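Local structure of glycoside hydrolase family 43 (Halothermothrix orenii, 4QQS) at residues Tyr141-Cys145 with Ser146-Ile150. The protein hydrolyses glycosidic bonds with alpha-L-arabinofuranosidase activity, and probably takes part in breaking down xylan. Numbering follows the deposited sequence.
Sequences YVKDC and SENII
Asp144 and Ser146 are joined by two bonds that converge on a single carboxylate oxygen. Ser146 OG donates a hydrogen bond to the anti lone pair of Asp144 OD2 at 2.7 Å, while Ser146 N reaches Asp144 OD2 at 3.0 Å from well above the carboxylate plane, 60° out of it. With chi1 of Ser146 at 58°, OG is tucked between its own backbone N and carbonyl carbon, where hydroxyl and amide can grip the same oxygen. Two backbone bonds complete the bend: Glu147 N donates to Asp144 O at 3.2 Å, and Asn148 N makes a weak bond to Cys145 O. Asn148 CB also packs 3.2 Å from Asp144 O in this tight part.

Whereas Asp144 is buried, Lys143 is partly exposed and its contact is looser. The extended Lys143 chain and the Asn148 side chain cross at about a right angle, Lys143 CE lying 3.7 Å from Asn148 OD1, and a water bridges the two polar ends, accepting from Lys143 NZ (2.8 Å) and donating to Asn148 OD1. Asn148 ND2 is instead anchored to Ile155 O and Gln157 OE1 of strand 153-162.

Replacing Asp144 by alanine removes the carboxylate and would probably leave the hydroxyl and amide of Ser146 without their shared acceptor and the bend freer to shift. The Asp144 OD2 to Ser146 N bond forms an Asx turn, superposed on a type I beta turn closed by Glu147 N to Asp144 O; in this five-bladed beta-propeller the bend follows strand 137-143 and leads into strand 149-150, with the Asp144 side chain near Glu195, the predicted proton donor.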
# COMPACT_ATOMS: atom_id res chain seq x y z
N TYR A 141 6.78 2.36 -7.27
CA TYR A 141 6.63 0.92 -7.40
C TYR A 141 7.90 0.23 -6.94
O TYR A 141 8.95 0.85 -6.78
CB TYR A 141 6.29 0.54 -8.84
CG TYR A 141 7.31 1.01 -9.86
CD1 TYR A 141 8.37 0.21 -10.23
CD2 TYR A 141 7.21 2.26 -10.45
CE1 TYR A 141 9.29 0.64 -11.17
CE2 TYR A 141 8.14 2.70 -11.39
CZ TYR A 141 9.17 1.88 -11.75
OH TYR A 141 10.12 2.27 -12.67
N VAL A 142 7.80 -1.07 -6.73
CA VAL A 142 8.89 -1.86 -6.19
C VAL A 142 9.49 -2.75 -7.27
O VAL A 142 8.78 -3.49 -7.95
CB VAL A 142 8.40 -2.74 -5.03
CG1 VAL A 142 9.48 -3.69 -4.56
CG2 VAL A 142 7.94 -1.85 -3.87
N LYS A 143 10.81 -2.66 -7.41
CA LYS A 143 11.61 -3.62 -8.16
C LYS A 143 11.95 -4.73 -7.17
O LYS A 143 12.73 -4.54 -6.26
CB LYS A 143 12.86 -2.93 -8.72
CG LYS A 143 13.67 -3.75 -9.71
CD LYS A 143 14.88 -2.95 -10.23
CE LYS A 143 15.53 -3.64 -11.42
NZ LYS A 143 16.80 -3.04 -11.84
N ASP A 144 11.22 -5.84 -7.31
CA ASP A 144 11.13 -6.84 -6.26
C ASP A 144 12.38 -7.69 -6.09
O ASP A 144 13.02 -8.12 -7.06
CB ASP A 144 9.93 -7.75 -6.55
CG ASP A 144 9.65 -8.72 -5.43
OD1 ASP A 144 9.16 -8.29 -4.37
OD2 ASP A 144 9.91 -9.93 -5.63
N CYS A 145 12.71 -7.95 -4.82
CA CYS A 145 13.85 -8.77 -4.43
C CYS A 145 13.95 -10.13 -5.12
O CYS A 145 15.06 -10.63 -5.28
CB CYS A 145 13.82 -8.98 -2.91
SG CYS A 145 12.35 -9.79 -2.31
N SER A 146 12.82 -10.71 -5.54
CA SER A 146 12.85 -12.03 -6.17
C SER A 146 13.80 -12.06 -7.35
O SER A 146 14.41 -13.09 -7.59
CB SER A 146 11.45 -12.45 -6.62
OG SER A 146 10.88 -11.52 -7.52
N GLU A 147 13.91 -10.96 -8.10
CA GLU A 147 14.74 -10.91 -9.29
C GLU A 147 15.69 -9.71 -9.29
O GLU A 147 16.20 -9.33 -10.33
CB GLU A 147 13.88 -10.88 -10.55
CG GLU A 147 12.92 -12.04 -10.67
CD GLU A 147 12.31 -12.15 -12.05
OE1 GLU A 147 11.14 -11.79 -12.25
OE2 GLU A 147 13.02 -12.60 -12.97
N ASN A 148 15.94 -9.14 -8.13
CA ASN A 148 16.79 -7.95 -8.01
C ASN A 148 17.89 -8.25 -7.01
O ASN A 148 17.64 -8.27 -5.81
CB ASN A 148 15.93 -6.77 -7.55
CG ASN A 148 16.57 -5.42 -7.79
OD1 ASN A 148 17.40 -5.25 -8.70
ND2 ASN A 148 16.14 -4.44 -7.04
N ILE A 149 19.09 -8.52 -7.51
CA ILE A 149 20.23 -8.86 -6.66
C ILE A 149 21.29 -7.80 -6.89
O ILE A 149 21.73 -7.57 -8.03
CB ILE A 149 20.81 -10.26 -6.98
CG1 ILE A 149 19.72 -11.32 -6.86
CG2 ILE A 149 21.97 -10.58 -6.05
CD1 ILE A 149 20.16 -12.68 -7.34
N ILE A 150 21.69 -7.12 -5.82
CA ILE A 150 22.70 -6.07 -5.91
C ILE A 150 23.74 -6.36 -4.84
O ILE A 150 23.42 -6.47 -3.65
CB ILE A 150 22.09 -4.66 -5.70
CG1 ILE A 150 21.00 -4.39 -6.74
CG2 ILE A 150 23.18 -3.61 -5.75
CD1 ILE A 150 20.25 -3.08 -6.54
O HOH W 1 18.91 -3.44 -9.97